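Local coordinates for uncharacterized protein Ta1441 (Thermoplasma acidophilum, PDB 3GAA) that is of unknown function but belongs to the PAC2 family, and so may be related to proteins that help assemble proteasomes, at residues A[39-44]-A[228-233]; A[77-82]-A[108-113]; A[201-206]-A[214-219]. All blocks are in the same frame, centred on the assembly; numbering follows the deposited sequence.

Contact 1: A[39-44]-A[228-233]; sequences TGVLAA and EQIKKI
Ile230 projects from helix 219-243 toward the first turn and a half of helix 39-51 and meets two side chains there, Val41 and Leu42. Its CG1 methylene is the meeting point: CG1 of Ile230 lies 4.0 Å from CG2 of Val41 and 4.1 Å from CD2 of Leu42. The two partners reach that carbon from clearly different directions, so the Ile230 stem sits against a V-shaped pair of methyls on consecutive residues.

Each partner offers one branch. In Val41, whose side chain starts out facing the other helix, CG1 is anti to the carbonyl carbon (chi1 -65°). That leaves CG2 between the backbone N and the carbonyl carbon, and this is the methyl that meets Ile230. Leu42 leaves its backbone more obliquely and gets across by length. Its CG is also anti to the carbonyl carbon, and with chi2 at 178° CD1 continues the chain away from CA while CD2 branches toward the isoleucine. Both side chains cross Ile230 at a slant, and no hydrogen bond spans the two segments, so the contact is purely apolar. Val41 and Leu42 are buried; Ile230 is partly exposed.

More of the protein closes around this pair of helices. Leu42 also packs on Val199 of helix 196-210 and on Leu226, one turn before Ile230, while Ile230 touches Pro38 just ahead of helix 39-51. Ile233, the next turn along, packs on Ala162 of the second subunit.

The arrangement is simple helix-on-helix packing: a long C-terminal helix, predicted to have coiled-coil character, is laid by an apolar side chain against the start of a helix of the α/β core.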
ATOM      1  N   THR A  39      35.400 -23.508 -12.066  1.00 35.86           N
ATOM      2  CA  THR A  39      36.465 -22.945 -11.292  1.00 35.04           C
ATOM      3  C   THR A  39      36.036 -21.834 -10.320  1.00 34.12           C
ATOM      4  O   THR A  39      36.636 -21.722  -9.270  1.00 35.18           O
ATOM      5  CB  THR A  39      37.781 -22.627 -12.091  1.00 35.30           C
ATOM      6  OG1 THR A  39      37.970 -21.235 -12.208  1.00 38.20           O
ATOM      7  CG2 THR A  39      37.862 -23.262 -13.444  1.00 35.06           C
ATOM      8  N   GLY A  40      35.001 -21.050 -10.593  1.00 33.17           N
ATOM      9  CA  GLY A  40      34.491 -20.107  -9.578  1.00 32.18           C
ATOM     10  C   GLY A  40      34.031 -20.741  -8.251  1.00 31.85           C
ATOM     11  O   GLY A  40      34.453 -20.313  -7.173  1.00 30.87           O
ATOM     12  N   VAL A  41      33.166 -21.761  -8.330  1.00 31.42           N
ATOM     13  CA  VAL A  41      32.657 -22.459  -7.125  1.00 30.75           C
ATOM     14  C   VAL A  41      33.777 -23.240  -6.442  1.00 30.05           C
ATOM     15  O   VAL A  41      33.851 -23.335  -5.221  1.00 30.34           O
ATOM     16  CB  VAL A  41      31.469 -23.401  -7.440  1.00 30.25           C
ATOM     17  CG1 VAL A  41      30.252 -22.600  -7.928  1.00 31.17           C
ATOM     18  CG2 VAL A  41      31.842 -24.329  -8.487  1.00 31.04           C
ATOM     19  N   LEU A  42      34.680 -23.781  -7.227  1.00 29.41           N
ATOM     20  CA  LEU A  42      35.834 -24.420  -6.647  1.00 28.74           C
ATOM     21  C   LEU A  42      36.694 -23.430  -5.922  1.00 28.21           C
ATOM     22  O   LEU A  42      37.157 -23.738  -4.857  1.00 30.01           O
ATOM     23  CB  LEU A  42      36.629 -25.150  -7.710  1.00 29.24           C
ATOM     24  CG  LEU A  42      35.938 -26.403  -8.282  1.00 29.47           C
ATOM     25  CD1 LEU A  42      36.839 -26.998  -9.372  1.00 25.35           C
ATOM     26  CD2 LEU A  42      35.646 -27.433  -7.193  1.00 26.72           C
ATOM     27  N   ALA A  43      36.932 -22.242  -6.450  1.00 27.61           N
ATOM     28  CA  ALA A  43      37.679 -21.247  -5.654  1.00 27.29           C
ATOM     29  C   ALA A  43      36.902 -20.872  -4.381  1.00 26.34           C
ATOM     30  O   ALA A  43      37.436 -20.954  -3.302  1.00 24.31           O
ATOM     31  CB  ALA A  43      38.029 -19.989  -6.483  1.00 27.62           C
ATOM     32  N   ALA A  44      35.624 -20.508  -4.548  1.00 26.71           N
ATOM     33  CA  ALA A  44      34.734 -20.106  -3.450  1.00 26.72           C
ATOM     34  C   ALA A  44      34.874 -21.126  -2.381  1.00 27.70           C
ATOM     35  O   ALA A  44      35.280 -20.778  -1.279  1.00 30.12           O
ATOM     36  CB  ALA A  44      33.283 -20.028  -3.864  1.00 25.82           C
ATOM     37  N   GLU A 228      35.430 -33.747  -8.100  1.00 42.95           N
ATOM     38  CA  GLU A 228      34.577 -34.927  -8.243  1.00 44.88           C
ATOM     39  C   GLU A 228      33.182 -34.592  -7.731  1.00 44.83           C
ATOM     40  O   GLU A 228      32.184 -34.766  -8.432  1.00 44.77           O
ATOM     41  CB  GLU A 228      35.118 -36.156  -7.501  1.00 45.92           C
ATOM     42  CG  GLU A 228      36.626 -36.579  -7.818  1.00 53.15           C
ATOM     43  CD  GLU A 228      37.167 -36.282  -9.309  1.00 62.38           C
ATOM     44  OE1 GLU A 228      38.040 -35.344  -9.489  1.00 64.44           O
ATOM     45  OE2 GLU A 228      36.734 -37.006 -10.282  1.00 67.11           O
ATOM     46  N   GLN A 229      33.110 -34.044  -6.525  1.00 44.70           N
ATOM     47  CA  GLN A 229      31.821 -33.622  -5.970  1.00 44.29           C
ATOM     48  C   GLN A 229      31.016 -32.694  -6.874  1.00 43.68           C
ATOM     49  O   GLN A 229      29.885 -32.988  -7.195  1.00 43.50           O
ATOM     50  CB  GLN A 229      32.016 -32.968  -4.617  1.00 44.48           C
ATOM     51  CG  GLN A 229      32.601 -33.896  -3.572  1.00 44.07           C
ATOM     52  CD  GLN A 229      32.471 -33.314  -2.208  1.00 45.42           C
ATOM     53  OE1 GLN A 229      32.129 -32.123  -2.053  1.00 49.11           O
ATOM     54  NE2 GLN A 229      32.710 -34.137  -1.195  1.00 44.37           N
ATOM     55  N   ILE A 230      31.609 -31.588  -7.286  1.00 43.16           N
ATOM     56  CA  ILE A 230      30.940 -30.654  -8.176  1.00 43.37           C
ATOM     57  C   ILE A 230      30.463 -31.293  -9.493  1.00 43.99           C
ATOM     58  O   ILE A 230      29.404 -30.954 -10.011  1.00 43.95           O
ATOM     59  CB  ILE A 230      31.884 -29.488  -8.543  1.00 43.14           C
ATOM     60  CG1 ILE A 230      31.626 -28.284  -7.657  1.00 41.86           C
ATOM     61  CG2 ILE A 230      31.691 -29.080 -10.007  1.00 43.40           C
ATOM     62  CD1 ILE A 230      31.666 -28.581  -6.166  1.00 40.32           C
ATOM     63  N   LYS A 231      31.276 -32.192 -10.035  1.00 44.50           N
ATOM     64  CA  LYS A 231      30.978 -32.894 -11.275  1.00 44.78           C
ATOM     65  C   LYS A 231      29.733 -33.744 -11.104  1.00 44.79           C
ATOM     66  O   LYS A 231      28.886 -33.759 -11.956  1.00 44.24           O
ATOM     67  CB  LYS A 231      32.160 -33.792 -11.628  1.00 44.93           C
ATOM     68  CG  LYS A 231      32.540 -33.856 -13.076  1.00 46.30           C
ATOM     69  CD  LYS A 231      32.040 -35.130 -13.760  1.00 50.97           C
ATOM     70  CE  LYS A 231      32.918 -35.575 -14.962  1.00 52.52           C
ATOM     71  NZ  LYS A 231      34.014 -36.555 -14.579  1.00 54.89           N
ATOM     72  N   LYS A 232      29.626 -34.440  -9.983  1.00 45.41           N
ATOM     73  CA  LYS A 232      28.443 -35.235  -9.685  1.00 46.28           C
ATOM     74  C   LYS A 232      27.171 -34.393  -9.731  1.00 47.38           C
ATOM     75  O   LYS A 232      26.084 -34.831 -10.115  1.00 47.90           O
ATOM     76  CB  LYS A 232      28.539 -35.832  -8.288  1.00 46.18           C
ATOM     77  CG  LYS A 232      29.431 -37.037  -8.133  1.00 46.56           C
ATOM     78  CD  LYS A 232      28.902 -37.889  -6.961  1.00 49.29           C
ATOM     79  CE  LYS A 232      29.985 -38.656  -6.222  1.00 50.85           C
ATOM     80  NZ  LYS A 232      30.674 -39.619  -7.131  1.00 53.82           N
ATOM     81  N   ILE A 233      27.290 -33.166  -9.317  1.00 48.22           N
ATOM     82  CA  ILE A 233      26.126 -32.358  -9.248  1.00 49.30           C
ATOM     83  C   ILE A 233      25.806 -31.615 -10.560  1.00 49.97           C
ATOM     84  O   ILE A 233      24.631 -31.427 -10.900  1.00 48.80           O
ATOM     85  CB  ILE A 233      26.265 -31.337  -8.104  1.00 20.00           C
ATOM     86  CG1 ILE A 233      26.326 -32.054  -6.753  1.00 20.00           C
ATOM     87  CG2 ILE A 233      25.115 -30.343  -8.133  1.00 20.00           C
ATOM     88  CD1 ILE A 233      26.724 -31.156  -5.603  1.00 20.00           C
TER

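Contact 2: A[77-82]-A[108-113]; sequences HPFRIY and NTLMNW
Leu110 and Trp113, one helical turn apart, both set CG anti to the backbone N (chi1 -167° and -176°), which sends the two side chains from helix 103-117 toward strand 79-83. Ile81 answers with both of its branches. CG1 is anti to the carbonyl carbon and chi2 is extended, carrying CD1 to within 3.8 Å of CD1 of Leu110. The other branch, CG2, lies above the plane of the indole near the outer rim of its six-membered ring, 4.0 Å from CH2 of Trp113, and CD1 of Ile81 lies over that same face. Ile81 runs alongside Leu110 and alongside Trp113, pointing the opposite way to each. Phe79, two residues back and facing the same way, adds its ring: CE1 comes 4.2 Å from CD1 of Leu110, at an oblique approach.

Behind the interface, NE of Arg80 donates to the carbonyl O of His77, and its guanidinium forms a salt bridge with Glu95. Val7 of the third subunit packs on Trp113.

Alternate strand residues thus face a helix: the axes of segments 79-82 and 108-113 run nearly parallel, 18° apart, and come no closer than 12.2 Å, the aligned layering of helix on sheet found in α/β folds.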
ATOM      1  N   HIS A  77      21.812 -25.772   1.521  1.00 39.13           N
ATOM      2  CA  HIS A  77      21.179 -24.936   0.553  1.00 39.12           C
ATOM      3  C   HIS A  77      22.222 -24.491  -0.494  1.00 38.37           C
ATOM      4  O   HIS A  77      23.370 -24.187  -0.161  1.00 38.70           O
ATOM      5  CB  HIS A  77      20.596 -23.756   1.325  1.00 39.10           C
ATOM      6  CG  HIS A  77      19.753 -22.847   0.514  1.00 38.95           C
ATOM      7  ND1 HIS A  77      20.289 -21.903  -0.335  1.00 39.46           N
ATOM      8  CD2 HIS A  77      18.412 -22.699   0.453  1.00 38.67           C
ATOM      9  CE1 HIS A  77      19.310 -21.211  -0.888  1.00 38.60           C
ATOM     10  NE2 HIS A  77      18.161 -21.666  -0.415  1.00 37.99           N
ATOM     11  N   PRO A  78      21.819 -24.424  -1.758  1.00 37.59           N
ATOM     12  CA  PRO A  78      22.685 -24.080  -2.896  1.00 37.27           C
ATOM     13  C   PRO A  78      23.348 -22.705  -2.935  1.00 37.04           C
ATOM     14  O   PRO A  78      24.356 -22.578  -3.588  1.00 37.18           O
ATOM     15  CB  PRO A  78      21.723 -24.143  -4.075  1.00 37.23           C
ATOM     16  CG  PRO A  78      20.417 -23.846  -3.487  1.00 37.54           C
ATOM     17  CD  PRO A  78      20.434 -24.610  -2.202  1.00 37.76           C
ATOM     18  N   PHE A  79      22.770 -21.676  -2.316  1.00 37.38           N
ATOM     19  CA  PHE A  79      23.329 -20.307  -2.335  1.00 36.98           C
ATOM     20  C   PHE A  79      23.586 -19.803  -0.901  1.00 36.52           C
ATOM     21  O   PHE A  79      22.629 -19.496  -0.173  1.00 36.64           O
ATOM     22  CB  PHE A  79      22.360 -19.369  -3.053  1.00 37.28           C
ATOM     23  CG  PHE A  79      22.999 -18.111  -3.639  1.00 38.29           C
ATOM     24  CD1 PHE A  79      23.871 -17.342  -2.931  1.00 40.42           C
ATOM     25  CD2 PHE A  79      22.642 -17.673  -4.891  1.00 40.07           C
ATOM     26  CE1 PHE A  79      24.402 -16.195  -3.466  1.00 40.57           C
ATOM     27  CE2 PHE A  79      23.176 -16.537  -5.422  1.00 39.06           C
ATOM     28  CZ  PHE A  79      24.056 -15.809  -4.725  1.00 39.24           C
ATOM     29  N   ARG A  80      24.879 -19.657  -0.557  1.00 35.59           N
ATOM     30  CA  ARG A  80      25.370 -19.391   0.801  1.00 34.86           C
ATOM     31  C   ARG A  80      26.382 -18.266   0.788  1.00 33.52           C
ATOM     32  O   ARG A  80      27.103 -18.126  -0.154  1.00 33.51           O
ATOM     33  CB  ARG A  80      26.024 -20.634   1.373  1.00 34.69           C
ATOM     34  CG  ARG A  80      25.002 -21.667   1.756  1.00 38.97           C
ATOM     35  CD  ARG A  80      25.553 -23.052   2.178  1.00 42.97           C
ATOM     36  NE  ARG A  80      25.876 -23.784   0.966  1.00 47.60           N
ATOM     37  CZ  ARG A  80      27.091 -23.860   0.443  1.00 50.00           C
ATOM     38  NH1 ARG A  80      28.112 -23.292   1.070  1.00 51.12           N
ATOM     39  NH2 ARG A  80      27.283 -24.508  -0.695  1.00 48.92           N
ATOM     40  N   ILE A  81      26.419 -17.473   1.857  1.00 32.40           N
ATOM     41  CA  ILE A  81      27.354 -16.389   1.995  1.00 31.32           C
ATOM     42  C   ILE A  81      28.101 -16.562   3.286  1.00 31.36           C
ATOM     43  O   ILE A  81      27.501 -16.771   4.307  1.00 30.95           O
ATOM     44  CB  ILE A  81      26.651 -15.032   1.960  1.00 31.72           C
ATOM     45  CG1 ILE A  81      25.789 -14.956   0.681  1.00 31.53           C
ATOM     46  CG2 ILE A  81      27.679 -13.899   2.083  1.00 26.47           C
ATOM     47  CD1 ILE A  81      25.101 -13.681   0.522  1.00 29.21           C
ATOM     48  N   TYR A  82      29.419 -16.467   3.219  1.00 31.58           N
ATOM     49  CA  TYR A  82      30.259 -16.673   4.367  1.00 32.51           C
ATOM     50  C   TYR A  82      31.073 -15.458   4.677  1.00 32.11           C
ATOM     51  O   TYR A  82      31.345 -14.663   3.796  1.00 33.19           O
ATOM     52  CB  TYR A  82      31.251 -17.777   4.088  1.00 32.83           C
ATOM     53  CG  TYR A  82      30.631 -19.114   3.865  1.00 34.25           C
ATOM     54  CD1 TYR A  82      30.585 -20.067   4.910  1.00 34.65           C
ATOM     55  CD2 TYR A  82      30.146 -19.483   2.606  1.00 34.90           C
ATOM     56  CE1 TYR A  82      30.045 -21.341   4.720  1.00 32.76           C
ATOM     57  CE2 TYR A  82      29.601 -20.771   2.401  1.00 34.98           C
ATOM     58  CZ  TYR A  82      29.572 -21.680   3.478  1.00 35.27           C
ATOM     59  OH  TYR A  82      29.037 -22.917   3.327  1.00 40.27           O
ATOM     60  N   ASN A 108      20.853  -8.409  -8.390  1.00 39.27           N
ATOM     61  CA  ASN A 108      20.360  -7.268  -7.699  1.00 38.91           C
ATOM     62  C   ASN A 108      20.052  -7.504  -6.224  1.00 38.43           C
ATOM     63  O   ASN A 108      20.298  -6.664  -5.419  1.00 38.85           O
ATOM     64  CB  ASN A 108      19.124  -6.745  -8.397  1.00 38.96           C
ATOM     65  CG  ASN A 108      18.683  -5.462  -7.807  1.00 40.05           C
ATOM     66  OD1 ASN A 108      19.319  -4.434  -8.036  1.00 43.70           O
ATOM     67  ND2 ASN A 108      17.669  -5.505  -6.957  1.00 36.40           N
ATOM     68  N   THR A 109      19.476  -8.635  -5.874  1.00 38.16           N
ATOM     69  CA  THR A 109      19.297  -8.994  -4.500  1.00 38.01           C
ATOM     70  C   THR A 109      20.655  -9.061  -3.797  1.00 38.29           C
ATOM     71  O   THR A 109      20.892  -8.423  -2.760  1.00 39.10           O
ATOM     72  CB  THR A 109      18.612 -10.370  -4.440  1.00 38.85           C
ATOM     73  OG1 THR A 109      17.282 -10.260  -4.976  1.00 39.50           O
ATOM     74  CG2 THR A 109      18.560 -10.923  -3.022  1.00 37.54           C
ATOM     75  N   LEU A 110      21.559  -9.842  -4.362  1.00 38.31           N
ATOM     76  CA  LEU A 110      22.916  -9.933  -3.837  1.00 38.40           C
ATOM     77  C   LEU A 110      23.567  -8.578  -3.650  1.00 38.10           C
ATOM     78  O   LEU A 110      24.135  -8.303  -2.580  1.00 38.19           O
ATOM     79  CB  LEU A 110      23.806 -10.779  -4.742  1.00 38.35           C
ATOM     80  CG  LEU A 110      25.134 -11.192  -4.131  1.00 38.26           C
ATOM     81  CD1 LEU A 110      24.938 -12.045  -2.864  1.00 36.85           C
ATOM     82  CD2 LEU A 110      25.867 -11.930  -5.179  1.00 37.40           C
ATOM     83  N   MET A 111      23.491  -7.725  -4.665  1.00 38.03           N
ATOM     84  CA  MET A 111      24.170  -6.455  -4.555  1.00 38.23           C
ATOM     85  C   MET A 111      23.524  -5.500  -3.592  1.00 39.28           C
ATOM     86  O   MET A 111      24.214  -4.624  -3.102  1.00 39.30           O
ATOM     87  CB  MET A 111      24.435  -5.828  -5.914  1.00 38.12           C
ATOM     88  CG  MET A 111      25.611  -6.550  -6.651  1.00 37.14           C
ATOM     89  SD  MET A 111      27.134  -6.491  -5.661  1.00 34.37           S
ATOM     90  CE  MET A 111      27.262  -4.655  -5.486  1.00 31.86           C
ATOM     91  N   ASN A 112      22.235  -5.676  -3.281  1.00 40.52           N
ATOM     92  CA  ASN A 112      21.593  -4.904  -2.205  1.00 42.07           C
ATOM     93  C   ASN A 112      22.152  -5.275  -0.844  1.00 41.90           C
ATOM     94  O   ASN A 112      22.434  -4.429  -0.031  1.00 42.55           O
ATOM     95  CB  ASN A 112      20.066  -5.100  -2.168  1.00 42.72           C
ATOM     96  CG  ASN A 112      19.324  -4.192  -3.138  1.00 46.22           C
ATOM     97  OD1 ASN A 112      18.417  -4.626  -3.851  1.00 50.22           O
ATOM     98  ND2 ASN A 112      19.700  -2.916  -3.168  1.00 53.04           N
ATOM     99  N   TRP A 113      22.319  -6.548  -0.588  1.00 42.03           N
ATOM    100  CA  TRP A 113      22.816  -6.959   0.708  1.00 42.60           C
ATOM    101  C   TRP A 113      24.268  -6.563   0.856  1.00 42.36           C
ATOM    102  O   TRP A 113      24.679  -6.142   1.899  1.00 41.82           O
ATOM    103  CB  TRP A 113      22.678  -8.466   0.814  1.00 43.43           C
ATOM    104  CG  TRP A 113      23.053  -9.049   2.086  1.00 44.67           C
ATOM    105  CD1 TRP A 113      22.233  -9.333   3.074  1.00 45.16           C
ATOM    106  CD2 TRP A 113      24.366  -9.501   2.485  1.00 47.68           C
ATOM    107  NE1 TRP A 113      22.926  -9.923   4.107  1.00 48.28           N
ATOM    108  CE2 TRP A 113      24.246 -10.014   3.778  1.00 46.36           C
ATOM    109  CE3 TRP A 113      25.624  -9.507   1.871  1.00 49.66           C
ATOM    110  CZ2 TRP A 113      25.321 -10.533   4.493  1.00 45.27           C
ATOM    111  CZ3 TRP A 113      26.711 -10.032   2.592  1.00 50.13           C
ATOM    112  CH2 TRP A 113      26.537 -10.532   3.896  1.00 46.92           C
TER

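Contact 3: A[201-206]-A[214-219]; sequences SIIEAI and IKTDLL
The chain leaving Ile214 turns through Thr216 with positive phi and then makes a type II turn from Thr216 to Leu219, which puts Leu218 at the N-cap of the next helix and folds the connection back over helix 196-210. Ile203 bears most of the contact. Its CG2, anti to the backbone N, meets Ile214 at CB (3.9 Å), and the two side chains cross at about a right angle. The same methyl is 4.3 Å from CG2 of Thr216. The other branch reaches further along the connection, CG1 of Ile203 lying 4.5 Å from CD1 of Leu219. One turn on, CG2 of Ile206 touches CD1 of Ile214 at 3.9 Å, so Ile214 spans two successive turns of the helix: its beta carbon at Ile203 and its terminal methyl at Ile206. The hydroxyl of Thr216 bonds back to the carbonyl O of Lys215, in the carbonyl plane and on a lone pair, while its methyl faces Ile203.

Asn207 holds the backbone N of Ile214 through its side-chain oxygen. Beneath this layer, Ile203 and Ile206 rest on Met125 of strand 121-130; Ile203, Ile214 and Leu219 also touch helix 39-51, through Ile47, Thr50 and Tyr46.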
ATOM      1  N   SER A 201      45.635 -20.392  -9.800  1.00 24.20           N
ATOM      2  CA  SER A 201      45.911 -19.077 -10.387  1.00 25.12           C
ATOM      3  C   SER A 201      45.008 -17.950  -9.926  1.00 26.16           C
ATOM      4  O   SER A 201      45.480 -16.776  -9.758  1.00 25.95           O
ATOM      5  CB  SER A 201      45.714 -19.139 -11.856  1.00 25.16           C
ATOM      6  OG  SER A 201      46.545 -20.129 -12.377  1.00 28.68           O
ATOM      7  N   ILE A 202      43.716 -18.290  -9.797  1.00 26.38           N
ATOM      8  CA  ILE A 202      42.716 -17.344  -9.361  1.00 27.45           C
ATOM      9  C   ILE A 202      43.043 -16.954  -7.936  1.00 28.27           C
ATOM     10  O   ILE A 202      42.974 -15.771  -7.604  1.00 28.84           O
ATOM     11  CB  ILE A 202      41.256 -17.923  -9.447  1.00 28.13           C
ATOM     12  CG1 ILE A 202      40.377 -17.244 -10.529  1.00 29.70           C
ATOM     13  CG2 ILE A 202      40.486 -17.664  -8.143  1.00 28.60           C
ATOM     14  CD1 ILE A 202      40.811 -17.369 -11.948  1.00 31.54           C
ATOM     15  N   ILE A 203      43.420 -17.933  -7.095  1.00 28.69           N
ATOM     16  CA  ILE A 203      43.778 -17.649  -5.690  1.00 29.16           C
ATOM     17  C   ILE A 203      45.038 -16.766  -5.606  1.00 29.51           C
ATOM     18  O   ILE A 203      45.210 -15.958  -4.694  1.00 29.19           O
ATOM     19  CB  ILE A 203      43.977 -18.942  -4.791  1.00 28.91           C
ATOM     20  CG1 ILE A 203      42.664 -19.674  -4.514  1.00 27.14           C
ATOM     21  CG2 ILE A 203      44.500 -18.559  -3.461  1.00 28.87           C
ATOM     22  CD1 ILE A 203      41.559 -18.762  -4.241  1.00 28.90           C
ATOM     23  N   GLU A 204      45.932 -16.929  -6.550  1.00 29.89           N
ATOM     24  CA  GLU A 204      47.119 -16.130  -6.523  1.00 30.60           C
ATOM     25  C   GLU A 204      46.803 -14.732  -6.991  1.00 29.92           C
ATOM     26  O   GLU A 204      47.376 -13.773  -6.478  1.00 29.64           O
ATOM     27  CB  GLU A 204      48.148 -16.735  -7.443  1.00 31.79           C
ATOM     28  CG  GLU A 204      48.781 -17.986  -6.917  1.00 35.92           C
ATOM     29  CD  GLU A 204      50.099 -18.363  -7.646  1.00 42.83           C
ATOM     30  OE1 GLU A 204      50.643 -17.537  -8.454  1.00 45.35           O
ATOM     31  OE2 GLU A 204      50.601 -19.497  -7.375  1.00 46.99           O
ATOM     32  N   ALA A 205      45.934 -14.628  -8.004  1.00 29.73           N
ATOM     33  CA  ALA A 205      45.368 -13.325  -8.449  1.00 29.10           C
ATOM     34  C   ALA A 205      44.813 -12.579  -7.226  1.00 28.63           C
ATOM     35  O   ALA A 205      45.233 -11.474  -6.897  1.00 28.12           O
ATOM     36  CB  ALA A 205      44.275 -13.530  -9.483  1.00 28.13           C
ATOM     37  N   ILE A 206      43.925 -13.228  -6.502  1.00 28.34           N
ATOM     38  CA  ILE A 206      43.366 -12.583  -5.356  1.00 28.78           C
ATOM     39  C   ILE A 206      44.420 -12.140  -4.340  1.00 28.75           C
ATOM     40  O   ILE A 206      44.296 -11.053  -3.797  1.00 28.74           O
ATOM     41  CB  ILE A 206      42.358 -13.448  -4.710  1.00 28.90           C
ATOM     42  CG1 ILE A 206      41.137 -13.527  -5.611  1.00 29.74           C
ATOM     43  CG2 ILE A 206      41.976 -12.895  -3.358  1.00 29.20           C
ATOM     44  CD1 ILE A 206      40.233 -14.568  -5.099  1.00 32.86           C
ATOM     45  N   ILE A 214      45.636 -16.042   1.424  1.00 34.41           N
ATOM     46  CA  ILE A 214      45.089 -17.363   1.315  1.00 33.96           C
ATOM     47  C   ILE A 214      46.256 -18.340   1.008  1.00 34.57           C
ATOM     48  O   ILE A 214      47.134 -18.052   0.218  1.00 33.52           O
ATOM     49  CB  ILE A 214      44.030 -17.414   0.238  1.00 33.15           C
ATOM     50  CG1 ILE A 214      43.005 -16.303   0.440  1.00 33.45           C
ATOM     51  CG2 ILE A 214      43.301 -18.660   0.336  1.00 31.84           C
ATOM     52  CD1 ILE A 214      42.252 -15.850  -0.823  1.00 28.91           C
ATOM     53  N   LYS A 215      46.223 -19.503   1.641  1.00 35.35           N
ATOM     54  CA  LYS A 215      47.405 -20.296   1.845  1.00 36.05           C
ATOM     55  C   LYS A 215      47.872 -21.136   0.665  1.00 36.40           C
ATOM     56  O   LYS A 215      49.116 -21.279   0.494  1.00 39.62           O
ATOM     57  CB  LYS A 215      47.228 -21.322   2.973  1.00 36.53           C
ATOM     58  CG  LYS A 215      47.357 -20.901   4.374  1.00 37.48           C
ATOM     59  CD  LYS A 215      46.990 -22.104   5.329  1.00 38.43           C
ATOM     60  CE  LYS A 215      47.197 -21.698   6.836  1.00 39.84           C
ATOM     61  NZ  LYS A 215      46.642 -22.665   7.854  1.00 42.00           N
ATOM     62  N   THR A 216      46.992 -21.810  -0.064  1.00 34.65           N
ATOM     63  CA  THR A 216      47.502 -22.864  -1.051  1.00 34.16           C
ATOM     64  C   THR A 216      48.217 -24.173  -0.560  1.00 33.65           C
ATOM     65  O   THR A 216      48.535 -25.053  -1.390  1.00 33.99           O
ATOM     66  CB  THR A 216      48.450 -22.334  -2.204  1.00 33.62           C
ATOM     67  OG1 THR A 216      49.820 -22.331  -1.754  1.00 33.26           O
ATOM     68  CG2 THR A 216      48.011 -21.005  -2.748  1.00 32.48           C
ATOM     69  N   ASP A 217      48.464 -24.322   0.735  1.00 32.99           N
ATOM     70  CA  ASP A 217      48.822 -25.638   1.267  1.00 33.19           C
ATOM     71  C   ASP A 217      47.729 -26.701   0.952  1.00 32.23           C
ATOM     72  O   ASP A 217      46.521 -26.490   1.215  1.00 32.14           O
ATOM     73  CB  ASP A 217      49.098 -25.556   2.763  1.00 33.63           C
ATOM     74  CG  ASP A 217      50.274 -24.618   3.092  1.00 37.24           C
ATOM     75  OD1 ASP A 217      51.476 -25.025   3.053  1.00 38.38           O
ATOM     76  OD2 ASP A 217      49.980 -23.447   3.398  1.00 42.84           O
ATOM     77  N   LEU A 218      48.190 -27.796   0.329  1.00 31.38           N
ATOM     78  CA  LEU A 218      47.388 -28.973  -0.103  1.00 30.42           C
ATOM     79  C   LEU A 218      46.227 -28.615  -1.009  1.00 29.82           C
ATOM     80  O   LEU A 218      45.210 -29.261  -1.015  1.00 28.83           O
ATOM     81  CB  LEU A 218      46.923 -29.802   1.116  1.00 30.16           C
ATOM     82  CG  LEU A 218      47.766 -30.985   1.636  1.00 27.72           C
ATOM     83  CD1 LEU A 218      49.236 -30.846   1.425  1.00 24.18           C
ATOM     84  CD2 LEU A 218      47.452 -31.239   3.118  1.00 24.99           C
ATOM     85  N   LEU A 219      46.415 -27.574  -1.792  1.00 30.39           N
ATOM     86  CA  LEU A 219      45.344 -27.023  -2.614  1.00 30.43           C
ATOM     87  C   LEU A 219      44.973 -27.981  -3.727  1.00 30.33           C
ATOM     88  O   LEU A 219      43.845 -28.091  -4.101  1.00 29.66           O
ATOM     89  CB  LEU A 219      45.782 -25.663  -3.177  1.00 30.34           C
ATOM     90  CG  LEU A 219      44.860 -24.922  -4.151  1.00 29.42           C
ATOM     91  CD1 LEU A 219      45.023 -23.457  -3.913  1.00 27.99           C
ATOM     92  CD2 LEU A 219      45.139 -25.268  -5.592  1.00 26.08           C
TER

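In the fold
All three contacts are largely buried and apolar, and none has a hydrogen bond across its segments. Contacts 1 and 3 belong to one cluster: helix 39-51 packs beside helix 196-210, where CB of Ala43 lies 3.8 Å from CG2 of Ile202, and helix 219-243 follows contact 3 in the chain and then supplies one side of contact 1. Contact 2 lies across the chain's centre from contact 3, their centres about 23 Å apart, and it alone brings aromatic rings to its interface and joins a helix to a strand. Contacts 1 and 2 border other subunits, whereas no other chain of the assembly touches the segments of contact 3.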